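Side-chain contacts in LS-24 (Lathyrus sativus, PDB 3LP9), which binds calcium at the centre of a four-bladed hemopexin propeller and probably takes up hemin as a monomer or spermine as a dimer, possibly in oxidative-stress response: residues Y19-D24 with D49-L54; Q56-S61 with E80-L85; D138-I143 with M150-I155; K156-S159 with C164-N167; D175-S180 with V186-D191. All blocks are in the same frame, centred on the assembly; numbering follows the deposited sequence.

Contact 1 (Y19-D24 with D49-L54); sequences YFFIND and DGFKSL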
# COMPACT_ATOMS: atom_id res chain seq x y z
N TYR A 19 13.53 -18.42 2.39
CA TYR A 19 13.73 -17.02 1.99
C TYR A 19 13.73 -16.12 3.26
O TYR A 19 12.85 -16.24 4.13
CB TYR A 19 12.61 -16.59 1.01
CG TYR A 19 12.55 -17.36 -0.28
CD1 TYR A 19 13.17 -16.85 -1.43
CD2 TYR A 19 11.88 -18.58 -0.37
CE1 TYR A 19 13.11 -17.54 -2.68
CE2 TYR A 19 11.82 -19.28 -1.60
CZ TYR A 19 12.45 -18.75 -2.75
OH TYR A 19 12.50 -19.42 -3.96
N PHE A 20 14.74 -15.25 3.37
CA PHE A 20 14.88 -14.38 4.54
C PHE A 20 14.73 -13.00 3.96
O PHE A 20 15.36 -12.69 2.94
CB PHE A 20 16.26 -14.50 5.21
CG PHE A 20 16.53 -15.81 5.92
CD1 PHE A 20 15.55 -16.76 6.11
CD2 PHE A 20 17.79 -16.06 6.45
CE1 PHE A 20 15.80 -17.90 6.76
CE2 PHE A 20 18.04 -17.19 7.12
CZ PHE A 20 17.02 -18.14 7.25
N PHE A 21 13.89 -12.19 4.58
CA PHE A 21 13.71 -10.83 4.11
C PHE A 21 14.34 -9.83 5.06
O PHE A 21 14.06 -9.81 6.25
CB PHE A 21 12.22 -10.54 3.83
CG PHE A 21 11.61 -11.48 2.83
CD1 PHE A 21 11.83 -11.30 1.47
CD2 PHE A 21 10.90 -12.59 3.25
CE1 PHE A 21 11.34 -12.22 0.54
CE2 PHE A 21 10.40 -13.51 2.34
CZ PHE A 21 10.62 -13.33 0.96
N ILE A 22 15.20 -9.00 4.49
CA ILE A 22 16.00 -8.04 5.26
C ILE A 22 15.90 -6.72 4.56
O ILE A 22 16.14 -6.66 3.36
CB ILE A 22 17.51 -8.42 5.31
CG1 ILE A 22 17.70 -9.92 5.50
CG2 ILE A 22 18.29 -7.59 6.38
CD1 ILE A 22 19.08 -10.36 5.41
N ASN A 23 15.55 -5.65 5.30
CA ASN A 23 15.35 -4.34 4.70
C ASN A 23 14.38 -4.46 3.51
O ASN A 23 13.31 -4.97 3.65
CB ASN A 23 16.70 -3.66 4.35
CG ASN A 23 17.60 -3.51 5.56
OD1 ASN A 23 17.11 -3.40 6.70
ND2 ASN A 23 18.91 -3.51 5.34
N ASP A 24 14.81 -4.01 2.35
CA ASP A 24 14.03 -4.18 1.14
C ASP A 24 14.67 -5.21 0.21
O ASP A 24 14.48 -5.15 -0.99
CB ASP A 24 13.81 -2.81 0.49
CG ASP A 24 15.08 -2.19 -0.07
OD1 ASP A 24 16.20 -2.45 0.39
OD2 ASP A 24 14.91 -1.41 -1.02
N ASP A 49 13.80 -6.70 -7.71
CA ASP A 49 14.67 -7.29 -8.78
C ASP A 49 14.49 -8.80 -8.77
O ASP A 49 14.37 -9.43 -9.85
CB ASP A 49 16.15 -6.95 -8.60
CG ASP A 49 16.44 -5.49 -8.74
OD1 ASP A 49 15.74 -4.79 -9.48
OD2 ASP A 49 17.39 -5.02 -8.11
N GLY A 50 14.43 -9.38 -7.57
CA GLY A 50 14.27 -10.81 -7.43
C GLY A 50 12.93 -11.39 -7.81
O GLY A 50 12.86 -12.46 -8.40
N PHE A 51 11.88 -10.70 -7.37
CA PHE A 51 10.47 -11.08 -7.60
C PHE A 51 9.82 -9.99 -8.43
O PHE A 51 9.12 -9.13 -7.89
CB PHE A 51 9.70 -11.20 -6.26
CG PHE A 51 10.25 -12.23 -5.34
CD1 PHE A 51 9.83 -13.54 -5.40
CD2 PHE A 51 11.18 -11.89 -4.39
CE1 PHE A 51 10.36 -14.50 -4.52
CE2 PHE A 51 11.70 -12.81 -3.53
CZ PHE A 51 11.27 -14.14 -3.60
N LYS A 52 10.07 -9.98 -9.73
CA LYS A 52 9.63 -8.88 -10.57
C LYS A 52 8.14 -8.54 -10.52
O LYS A 52 7.80 -7.41 -10.81
CB LYS A 52 10.10 -9.05 -12.02
CG LYS A 52 11.44 -8.32 -12.22
CD LYS A 52 12.29 -8.90 -13.35
CE LYS A 52 13.75 -9.04 -12.86
NZ LYS A 52 14.14 -10.49 -12.98
N SER A 53 7.27 -9.52 -10.21
CA SER A 53 5.86 -9.25 -10.03
C SER A 53 5.58 -8.25 -8.87
O SER A 53 4.50 -7.65 -8.80
CB SER A 53 5.08 -10.56 -9.84
OG SER A 53 5.06 -11.06 -8.51
N LEU A 54 6.57 -8.06 -7.97
CA LEU A 54 6.46 -7.20 -6.79
C LEU A 54 7.10 -5.83 -7.01
O LEU A 54 6.84 -4.91 -6.28
CB LEU A 54 7.09 -7.90 -5.60
CG LEU A 54 6.22 -8.70 -4.64
CD1 LEU A 54 5.07 -9.38 -5.32
CD2 LEU A 54 7.04 -9.71 -3.89

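Contact 2 (Q56-S61 with E80-L85); sequences QTIFGS and ENFCAL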
# COMPACT_ATOMS: atom_id res chain seq x y z
N GLN A 56 6.82 -3.01 -9.06
CA GLN A 56 6.02 -1.80 -8.88
C GLN A 56 4.81 -1.99 -7.96
O GLN A 56 3.69 -1.83 -8.35
CB GLN A 56 5.64 -1.19 -10.25
CG GLN A 56 6.89 -0.87 -11.10
CD GLN A 56 6.54 -0.14 -12.34
OE1 GLN A 56 5.96 -0.70 -13.25
NE2 GLN A 56 6.78 1.14 -12.34
N THR A 57 5.09 -2.35 -6.71
CA THR A 57 4.09 -2.49 -5.65
C THR A 57 4.74 -2.02 -4.35
O THR A 57 5.94 -1.74 -4.38
CB THR A 57 3.60 -3.95 -5.51
OG1 THR A 57 4.67 -4.73 -4.97
CG2 THR A 57 3.16 -4.51 -6.84
N ILE A 58 3.97 -1.86 -3.26
CA ILE A 58 4.53 -1.50 -1.96
C ILE A 58 5.67 -2.43 -1.48
O ILE A 58 6.67 -1.95 -0.91
CB ILE A 58 3.44 -1.36 -0.86
CG1 ILE A 58 2.63 -2.66 -0.68
CG2 ILE A 58 2.46 -0.20 -1.21
CD1 ILE A 58 1.64 -2.59 0.41
N PHE A 59 5.53 -3.74 -1.73
CA PHE A 59 6.53 -4.80 -1.39
C PHE A 59 7.81 -4.64 -2.11
O PHE A 59 8.86 -4.95 -1.57
CB PHE A 59 5.99 -6.16 -1.72
CG PHE A 59 4.64 -6.44 -1.08
CD1 PHE A 59 4.53 -6.51 0.31
CD2 PHE A 59 3.48 -6.57 -1.88
CE1 PHE A 59 3.34 -6.73 0.92
CE2 PHE A 59 2.20 -6.86 -1.29
CZ PHE A 59 2.13 -6.94 0.13
N GLY A 60 7.73 -4.12 -3.35
CA GLY A 60 8.92 -3.88 -4.14
C GLY A 60 9.58 -2.58 -3.77
O GLY A 60 10.80 -2.43 -3.90
N SER A 61 8.79 -1.60 -3.35
CA SER A 61 9.33 -0.32 -2.84
C SER A 61 10.00 -0.43 -1.43
O SER A 61 11.07 0.12 -1.20
CB SER A 61 8.25 0.75 -2.78
OG SER A 61 7.63 0.97 -4.01
N GLU A 80 3.67 -3.53 6.70
CA GLU A 80 2.82 -2.67 7.51
C GLU A 80 1.39 -3.22 7.54
O GLU A 80 1.18 -4.40 7.94
CB GLU A 80 2.98 -1.18 7.09
CG GLU A 80 4.39 -0.67 7.29
CD GLU A 80 4.53 0.80 7.03
OE1 GLU A 80 3.62 1.41 6.41
OE2 GLU A 80 5.54 1.38 7.43
N ASN A 81 0.40 -2.43 7.11
CA ASN A 81 -1.02 -2.87 7.17
C ASN A 81 -1.61 -3.64 5.97
O ASN A 81 -2.79 -4.00 5.95
CB ASN A 81 -1.94 -1.66 7.56
CG ASN A 81 -1.80 -0.51 6.64
OD1 ASN A 81 -0.67 -0.18 6.22
ND2 ASN A 81 -2.95 0.12 6.27
N PHE A 82 -0.76 -3.84 4.96
CA PHE A 82 -1.12 -4.51 3.69
C PHE A 82 -0.51 -5.89 3.65
O PHE A 82 0.46 -6.19 4.37
CB PHE A 82 -0.67 -3.65 2.50
CG PHE A 82 -1.35 -2.30 2.44
CD1 PHE A 82 -2.56 -2.11 1.72
CD2 PHE A 82 -0.80 -1.17 3.11
CE1 PHE A 82 -3.21 -0.85 1.68
CE2 PHE A 82 -1.45 0.04 3.08
CZ PHE A 82 -2.65 0.19 2.36
N CYS A 83 -1.16 -6.78 2.91
CA CYS A 83 -0.65 -8.12 2.70
C CYS A 83 -1.00 -8.65 1.31
O CYS A 83 -1.90 -8.12 0.61
CB CYS A 83 -1.16 -9.08 3.77
SG CYS A 83 -2.80 -9.54 3.55
N ALA A 84 -0.30 -9.68 0.89
CA ALA A 84 -0.54 -10.26 -0.46
C ALA A 84 -0.29 -11.77 -0.43
O ALA A 84 0.56 -12.24 0.33
CB ALA A 84 0.30 -9.54 -1.53
N LEU A 85 -1.02 -12.50 -1.25
CA LEU A 85 -0.74 -13.91 -1.46
C LEU A 85 0.02 -14.09 -2.78
O LEU A 85 -0.49 -13.74 -3.80
CB LEU A 85 -2.01 -14.70 -1.50
CG LEU A 85 -1.84 -16.19 -1.72
CD1 LEU A 85 -1.09 -16.74 -0.48
CD2 LEU A 85 -3.12 -16.91 -1.95

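Contact 3 (D138-I143 with M150-I155); sequences DQYARI and MVNKEI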
# COMPACT_ATOMS: atom_id res chain seq x y z
N ASP A 138 4.07 -8.94 22.05
CA ASP A 138 4.13 -10.10 22.96
C ASP A 138 2.90 -10.97 22.89
O ASP A 138 2.74 -11.89 23.66
CB ASP A 138 4.43 -9.66 24.40
CG ASP A 138 3.32 -8.85 25.03
OD1 ASP A 138 2.30 -8.56 24.41
OD2 ASP A 138 3.46 -8.53 26.21
N GLN A 139 2.06 -10.65 21.91
CA GLN A 139 0.80 -11.35 21.62
C GLN A 139 1.00 -12.30 20.45
O GLN A 139 1.82 -12.08 19.59
CB GLN A 139 -0.23 -10.31 21.24
CG GLN A 139 -0.51 -9.32 22.30
CD GLN A 139 -0.93 -9.95 23.62
OE1 GLN A 139 -0.11 -10.23 24.51
NE2 GLN A 139 -2.22 -10.16 23.77
N TYR A 140 0.24 -13.38 20.40
CA TYR A 140 0.26 -14.26 19.22
C TYR A 140 -1.12 -14.84 18.90
O TYR A 140 -1.94 -15.11 19.81
CB TYR A 140 1.26 -15.41 19.40
CG TYR A 140 0.67 -16.56 20.19
CD1 TYR A 140 0.63 -16.53 21.58
CD2 TYR A 140 0.16 -17.67 19.54
CE1 TYR A 140 0.09 -17.53 22.28
CE2 TYR A 140 -0.40 -18.68 20.25
CZ TYR A 140 -0.43 -18.60 21.61
OH TYR A 140 -0.98 -19.63 22.30
N ALA A 141 -1.34 -15.06 17.60
CA ALA A 141 -2.60 -15.61 17.12
C ALA A 141 -2.29 -16.92 16.45
O ALA A 141 -1.22 -17.06 15.83
CB ALA A 141 -3.25 -14.67 16.13
N ARG A 142 -3.22 -17.87 16.58
CA ARG A 142 -3.19 -19.16 15.86
C ARG A 142 -4.43 -19.15 14.94
O ARG A 142 -5.57 -18.95 15.42
CB ARG A 142 -3.28 -20.29 16.86
CG ARG A 142 -3.34 -21.69 16.31
CD ARG A 142 -3.66 -22.53 17.51
NE ARG A 142 -3.93 -23.88 17.13
CZ ARG A 142 -4.46 -24.80 17.91
NH1 ARG A 142 -4.78 -24.50 19.16
NH2 ARG A 142 -4.68 -26.02 17.42
N ILE A 143 -4.20 -19.23 13.61
CA ILE A 143 -5.31 -19.20 12.65
C ILE A 143 -5.45 -20.46 11.76
O ILE A 143 -4.61 -21.36 11.80
CB ILE A 143 -5.29 -17.91 11.79
CG1 ILE A 143 -4.33 -18.05 10.61
CG2 ILE A 143 -4.99 -16.71 12.67
CD1 ILE A 143 -4.39 -16.91 9.62
N MET A 150 -9.81 -17.81 13.54
CA MET A 150 -8.95 -17.97 14.68
C MET A 150 -9.18 -19.33 15.34
O MET A 150 -10.32 -19.63 15.74
CB MET A 150 -9.21 -16.86 15.69
CG MET A 150 -8.86 -15.45 15.21
SD MET A 150 -7.73 -14.60 16.35
CE MET A 150 -8.85 -14.24 17.67
N VAL A 151 -8.15 -20.16 15.46
CA VAL A 151 -8.38 -21.48 16.04
C VAL A 151 -8.59 -21.34 17.57
O VAL A 151 -9.67 -21.69 18.13
CB VAL A 151 -7.24 -22.47 15.71
CG1 VAL A 151 -7.55 -23.84 16.32
CG2 VAL A 151 -7.05 -22.56 14.17
N ASN A 152 -7.56 -20.88 18.28
CA ASN A 152 -7.74 -20.44 19.66
C ASN A 152 -8.62 -19.26 19.39
O ASN A 152 -8.15 -18.30 18.70
CB ASN A 152 -6.42 -19.92 20.26
CG ASN A 152 -5.36 -21.02 20.37
OD1 ASN A 152 -5.63 -22.22 20.13
ND2 ASN A 152 -4.13 -20.62 20.74
N LYS A 153 -9.85 -19.27 19.86
CA LYS A 153 -10.74 -18.11 19.63
C LYS A 153 -10.26 -16.85 20.36
O LYS A 153 -10.85 -15.76 20.22
CB LYS A 153 -12.21 -18.47 20.02
N GLU A 154 -9.17 -17.00 21.13
CA GLU A 154 -8.59 -15.88 21.87
C GLU A 154 -7.12 -15.58 21.57
O GLU A 154 -6.29 -16.50 21.50
CB GLU A 154 -8.70 -16.18 23.35
CG GLU A 154 -9.20 -14.99 24.09
CD GLU A 154 -10.11 -15.46 25.19
OE1 GLU A 154 -11.37 -15.31 25.01
OE2 GLU A 154 -9.55 -16.01 26.20
N ILE A 155 -6.80 -14.29 21.39
CA ILE A 155 -5.39 -13.84 21.27
C ILE A 155 -4.74 -13.84 22.65
O ILE A 155 -5.16 -13.10 23.55
CB ILE A 155 -5.26 -12.41 20.68
CG1 ILE A 155 -5.92 -12.31 19.30
CG2 ILE A 155 -3.75 -11.94 20.68
CD1 ILE A 155 -5.55 -11.08 18.48

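Contact 4 (K156-S159 with C164-N167); sequences KSIS and CFRN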
# COMPACT_ATOMS: atom_id res chain seq x y z
N LYS A 156 -3.69 -14.62 22.79
CA LYS A 156 -3.04 -14.78 24.09
C LYS A 156 -1.59 -14.33 24.05
O LYS A 156 -0.99 -14.18 22.98
CB LYS A 156 -3.15 -16.24 24.51
CG LYS A 156 -4.55 -16.52 25.09
CD LYS A 156 -4.90 -18.04 25.09
CE LYS A 156 -4.68 -18.68 23.71
NZ LYS A 156 -4.74 -20.20 23.86
N SER A 157 -1.01 -14.12 25.22
CA SER A 157 0.38 -13.66 25.33
C SER A 157 1.28 -14.81 24.92
O SER A 157 0.89 -15.98 25.02
CB SER A 157 0.67 -13.22 26.79
OG SER A 157 0.96 -14.33 27.61
N ILE A 158 2.49 -14.50 24.46
CA ILE A 158 3.45 -15.53 24.06
C ILE A 158 3.84 -16.45 25.21
O ILE A 158 3.96 -17.66 25.03
CB ILE A 158 4.71 -14.91 23.43
CG1 ILE A 158 4.40 -14.46 22.00
CG2 ILE A 158 5.88 -15.90 23.51
CD1 ILE A 158 5.48 -13.55 21.31
N SER A 159 4.05 -15.92 26.41
CA SER A 159 4.48 -16.83 27.50
C SER A 159 3.39 -17.86 27.87
O SER A 159 3.70 -19.02 28.18
CB SER A 159 5.01 -16.09 28.74
OG SER A 159 4.29 -14.87 28.89
N CYS A 164 8.75 -22.22 26.79
CA CYS A 164 10.17 -22.28 26.49
C CYS A 164 10.76 -20.87 26.26
O CYS A 164 11.99 -20.70 26.30
CB CYS A 164 10.41 -23.19 25.29
SG CYS A 164 9.56 -22.75 23.71
N PHE A 165 9.87 -19.88 26.02
CA PHE A 165 10.28 -18.49 25.75
C PHE A 165 10.33 -17.62 27.00
O PHE A 165 10.84 -16.51 26.93
CB PHE A 165 9.39 -17.84 24.69
CG PHE A 165 9.71 -18.26 23.26
CD1 PHE A 165 10.95 -18.80 22.93
CD2 PHE A 165 8.77 -18.06 22.23
CE1 PHE A 165 11.23 -19.17 21.59
CE2 PHE A 165 9.05 -18.39 20.92
CZ PHE A 165 10.28 -18.94 20.59
N ARG A 166 9.80 -18.10 28.12
CA ARG A 166 9.82 -17.36 29.39
C ARG A 166 11.24 -16.96 29.81
O ARG A 166 12.15 -17.76 29.71
CB ARG A 166 9.28 -18.23 30.46
CG ARG A 166 7.94 -17.84 30.83
CD ARG A 166 7.22 -19.11 31.21
NE ARG A 166 5.90 -19.20 30.56
CZ ARG A 166 4.99 -20.12 30.89
NH1 ARG A 166 5.26 -21.02 31.84
NH2 ARG A 166 3.82 -20.15 30.26
N ASN A 167 11.44 -15.72 30.26
CA ASN A 167 12.77 -15.26 30.69
C ASN A 167 13.82 -15.30 29.59
O ASN A 167 14.99 -15.52 29.86
CB ASN A 167 13.26 -16.06 31.93
CG ASN A 167 12.28 -15.95 33.10
OD1 ASN A 167 11.88 -14.84 33.52
ND2 ASN A 167 11.84 -17.12 33.60

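Contact 5 (D175-S180 with V186-D191); sequences DAAFAS and VYFFKD. With CA (calcium ion), chain E.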
# COMPACT_ATOMS: atom_id res chain seq x y z
N ASP A 175 11.39 -10.85 15.63
CA ASP A 175 11.66 -10.13 14.40
C ASP A 175 11.05 -10.89 13.19
O ASP A 175 10.37 -10.30 12.34
CB ASP A 175 13.16 -9.92 14.22
CG ASP A 175 13.72 -8.75 15.04
OD1 ASP A 175 12.91 -8.07 15.73
OD2 ASP A 175 14.94 -8.50 14.98
N ALA A 176 11.28 -12.19 13.14
CA ALA A 176 10.84 -13.06 12.06
C ALA A 176 10.81 -14.53 12.54
O ALA A 176 11.33 -14.88 13.63
CB ALA A 176 11.76 -12.96 10.93
N ALA A 177 10.28 -15.40 11.69
CA ALA A 177 10.23 -16.82 11.98
C ALA A 177 9.92 -17.64 10.75
O ALA A 177 9.56 -17.07 9.73
CB ALA A 177 9.21 -17.10 13.08
N PHE A 178 10.07 -18.96 10.84
CA PHE A 178 9.66 -19.92 9.80
C PHE A 178 9.80 -21.35 10.34
O PHE A 178 10.71 -21.64 11.03
CB PHE A 178 10.43 -19.73 8.43
CG PHE A 178 11.81 -20.40 8.38
CD1 PHE A 178 12.90 -19.83 9.03
CD2 PHE A 178 11.98 -21.60 7.70
CE1 PHE A 178 14.14 -20.49 9.00
CE2 PHE A 178 13.23 -22.25 7.66
CZ PHE A 178 14.29 -21.71 8.30
N ALA A 179 8.84 -22.21 9.97
CA ALA A 179 8.83 -23.66 10.20
C ALA A 179 9.88 -24.38 9.31
O ALA A 179 9.85 -24.24 8.09
CB ALA A 179 7.48 -24.17 9.87
N SER A 180 10.74 -25.19 9.94
CA SER A 180 11.71 -25.99 9.28
C SER A 180 11.11 -27.15 8.46
O SER A 180 9.95 -27.57 8.64
CB SER A 180 12.62 -26.57 10.36
OG SER A 180 13.87 -27.01 9.83
N VAL A 186 11.01 -25.07 14.59
CA VAL A 186 10.68 -23.70 14.19
C VAL A 186 11.85 -22.84 14.55
O VAL A 186 12.52 -23.11 15.53
CB VAL A 186 9.34 -23.18 14.85
CG1 VAL A 186 8.95 -21.85 14.25
CG2 VAL A 186 8.23 -24.19 14.66
N TYR A 187 12.11 -21.85 13.70
CA TYR A 187 13.16 -20.90 13.91
C TYR A 187 12.53 -19.56 14.19
O TYR A 187 11.63 -19.14 13.50
CB TYR A 187 14.10 -20.80 12.68
CG TYR A 187 14.99 -21.96 12.44
CD1 TYR A 187 16.08 -22.20 13.26
CD2 TYR A 187 14.74 -22.86 11.39
CE1 TYR A 187 16.91 -23.31 13.06
CE2 TYR A 187 15.55 -23.94 11.15
CZ TYR A 187 16.62 -24.18 12.00
OH TYR A 187 17.39 -25.26 11.80
N PHE A 188 13.04 -18.89 15.22
CA PHE A 188 12.60 -17.53 15.65
C PHE A 188 13.82 -16.68 15.61
O PHE A 188 14.88 -17.08 16.09
CB PHE A 188 11.99 -17.53 17.10
CG PHE A 188 10.70 -18.29 17.21
CD1 PHE A 188 9.46 -17.63 17.02
CD2 PHE A 188 10.69 -19.66 17.46
CE1 PHE A 188 8.27 -18.35 17.06
CE2 PHE A 188 9.50 -20.36 17.53
CZ PHE A 188 8.29 -19.68 17.33
N PHE A 189 13.68 -15.48 15.03
CA PHE A 189 14.82 -14.55 14.98
C PHE A 189 14.45 -13.28 15.74
O PHE A 189 13.27 -12.88 15.83
CB PHE A 189 15.18 -14.18 13.53
CG PHE A 189 15.47 -15.36 12.62
CD1 PHE A 189 16.60 -16.18 12.82
CD2 PHE A 189 14.62 -15.66 11.56
CE1 PHE A 189 16.86 -17.26 11.98
CE2 PHE A 189 14.87 -16.74 10.69
CZ PHE A 189 16.02 -17.55 10.91
N LYS A 190 15.49 -12.64 16.25
CA LYS A 190 15.36 -11.41 16.99
C LYS A 190 16.75 -10.84 17.07
O LYS A 190 17.68 -11.48 17.64
CB LYS A 190 14.81 -11.67 18.39
CG LYS A 190 14.67 -10.43 19.18
CD LYS A 190 13.25 -10.32 19.60
CE LYS A 190 13.06 -9.16 20.50
NZ LYS A 190 11.76 -9.28 21.18
N ASP A 191 16.91 -9.68 16.46
CA ASP A 191 18.24 -9.03 16.35
C ASP A 191 19.24 -10.02 15.76
O ASP A 191 18.98 -10.58 14.71
CB ASP A 191 18.73 -8.47 17.71
CG ASP A 191 17.61 -7.77 18.47
OD1 ASP A 191 16.87 -6.98 17.82
OD2 ASP A 191 17.43 -8.04 19.70
CA CA E . 8.97 -8.59 11.09
O HOH W 1 16.30 -6.18 15.22
O HOH W 2 14.07 -6.37 17.69
O HOH W 3 15.58 -27.51 11.75
O HOH W 4 7.06 -6.43 10.97

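Contact 1 (Y19-D24 with D49-L54)
The ring of Phe51 points its far end between the aromatic rings of Tyr19 and Phe21, two residues on the same side of strand 17-22. Its CZ is the atom that reaches Tyr19, lying 4.0 Å from Tyr19 CD1 and equally near CE1 of that ring. Tyr19 CD1 sits at the edge of the Phe51 ring, close to its plane. The two planes are inclined at 56° with centroids 6.0 Å apart, so the rings meet obliquely. One carbon further round, Phe51 CE2 meets Phe21 CE1 at 4.1 Å, and it arrives at the edge of the Phe21 ring; these two side chains run at roughly right angles to each other. With CG anti to the carbonyl carbon (chi1 -61°), the ring extends toward the strand from Phe51, the first residue after helix 47-50 to leave helical phi/psi. The alternation of a beta strand explains the partners: Tyr19 and Phe21 face the helix, while Phe20 between them turns to the other side of the sheet. Tyr26 of the next strand meets Phe51 too, and Tyr88 closes round both Phe51 and Tyr19. The contact thus joins the short helix that follows the outer strand of a hemopexin blade to the second strand of the same blade. The phenylalanine rings and the carbon part of Tyr19 suit this buried place, which they fill with ring carbons. No hydrogen bond or charge crosses between the segments, and cohesion here rests on dispersion and the burial of apolar surface.

Contact 2 (Q56-S61 with E80-L85)
Packing of a short helix against a strand of a hemopexin propeller blade makes this contact: helix 58-62 lies beside strand 82-87, and all five touching residues are buried. The apolar contacts fall into two pairs. In the first, Ile58 lays its CD1 against the root of Phe82, 3.3 Å from CB and 3.6 Å from CG, the two side chains at about a right angle. Ile58 CG1 stands between its backbone N and carbonyl carbon (chi1 59°), and the extended chain beyond carries CD1 forward to the strand. In the second, Phe59 brings CE2 to within 3.3 Å of Ala84 CB. Alanine suits this site because its lone methyl lets a phenylalanine ring come close to the strand. Phe82 and Ala84 share one side of the strand, while Cys83 between them points its side chain away at CB and meets the ring through its backbone.

No hydrogen bond crosses between the two segments; the polar groups find partners elsewhere. Thr57 holds the N-cap position, its carbonyl accepting from Ser61 N. Across the dimer interface Ile58 packs on Phe82 of the second subunit, and Glu80 forms a salt bridge with Lys103 of that subunit. At the edge of its ring, Phe59 CZ lies 3.8 Å from Cys83 C.

Contact 3 (D138-I143 with M150-I155)
Arg142 and Asn152 form the tight end of this contact, in the hairpin of strands 139-144 and 149-157. Arg142 NH1 donates to Asn152 OD1 over 2.6 Å, a short but bent bond (136° at the hydrogen), with the oxygen tilted out of the guanidinium plane. The amide stands nearly perpendicular to the guanidinium, their planes 84° apart. Val151 CG1 rests over one guanidinium face, 3.6 Å from Arg142 CZ, so the group is held from its edge and from one face. Arg142 gets there with its CG anti to the backbone N (chi1 177°) and the chain extended to NE. Glu131, on the neighbouring strand 131-136, takes NH2 in a salt bridge. The backbones close alongside: Val151 N donates to Arg142 O at 2.8 Å, and Ile143 pairs with Met150 as an antiparallel non-hydrogen-bonded bridge. Beside that bridge Met150 SD makes only a loose contact, 4.5 Å from Ala141 CB.

Towards the other end the strands part and the contact thins. Ile155 CG2 reaches Tyr140 O at 3.8 Å and the start of the Gln139 side chain, and Lys153 and Glu154, both exposed, point away at CB. Branched Ile155 suits this half because a methyl can fill beside a backbone carbonyl without competing for its hydrogen bonds. A leucine in place of Arg142 would probably strand Asn152 OD1 without its donor and remove the salt bridge to Glu131. At this irregular edge of the blade, then, the arginine adds side-chain bonds to the few backbone ones: its extended, flat cation joins the amide, the valine methyl and the carboxylate of the next strand.

Contact 4 (K156-S159 with C164-N167)
Arg166 curls back along Ser159 from the loop after the short, weakly bonded helix 158-161. After CB, its CG is the first atom to meet the other segment, 4.0 Å from Ser159 CB. Bends at chi2 and chi3 (147° and -132°) then turn the chain so that Arg166 NE passes 3.7 Å from Ser159 CB and gives a weak hydrogen bond to Ser159 O. Beyond CZ, Arg166 NH2 donates to Ser159 O too, though the modelled distance of 2.4 Å is very short and its exact value doubtful. As modelled, NE and NH2 turn one edge of the guanidinium to Ser159 O. Arginine suits this exposed site, where its aliphatic part can cover a serine while its head serves a carbonyl.

On the buried side Ile158 CG2 lies 3.8 Å from Phe165 CD2, at the edge of the ring, and the side chains are set at a slant. Ser157 takes the N-cap position just ahead of the helix. The contact spans the end of strand 149-157, helix 158-161 and the loop leading to the next blade, and on that loop Phe165 also meets Phe188 edge-to-face, Phe170, and Val197 of strand 193-198.

Contact 5 (D175-S180 with V186-D191)
Asp175 OD2 accepts the backbone N-H of Asp191 at 2.7 Å, a nearly straight bond (165° at the hydrogen) that meets the carboxylate from above its plane. A water lies between OD2 and Asp191 OD1, and a second between Asp175 OD1 and that same Asp191 oxygen; such water probably eases the closeness of the two acids. Aspartate fits here because its short side chain can reach across to the turn while its backbone serves the metal: Asp175 O binds the calcium ion at 2.5 Å, beside the carbonyl oxygens of Asn7, Asp65 and Asp121. An alanine in its place would probably keep that carbonyl but leave Asp191 N without its acceptor, setting the turn freer beside the metal.

Asp175 and Ala176 both face Phe189, a classic beta bulge, with Asp175 N giving its hydrogen to Phe189 O. Beyond it regular antiparallel pairing resumes. Phe178 CG lies between the backbone N and the carbonyl carbon (chi1 82°), which places its ring alongside Tyr187. Phe178 CZ touches Tyr187 CD2 at 3.3 Å, the rings near parallel (24°) but slid apart, while Phe189 CZ comes to the edge of Phe178. Small Ala176 and Ala177 suit the inner strand, where large rings lie opposite. Strand 176-179 is the innermost of its blade, packed against strand 6-11 through Phe178 and Ala179, while strand 185-190 pairs outward with strand 193-198.

How the contacts relate
The five contacts follow one another along the chain, each closing before the next opens. Contacts 1 and 2 are neighbours, centres 11 Å apart, joined where Leu54 packs on Phe59 between successive helices 47-50 and 58-62. Contacts 3 and 4 share strand 149-157, with centres 13 Å apart; the centre of contact 1 lies about 28 and 31 Å from theirs, across the chain's centre. Contact 5, its centre about 6 Å from that of the chain, touches two of the others: Phe20 of contact 1 reaches its Phe178 and Phe189, and Phe165 of contact 4 its Phe188. These touches join the fourth blade to the first and to the segment leading in from the third, near the central calcium, while contact 2 also faces the second subunit.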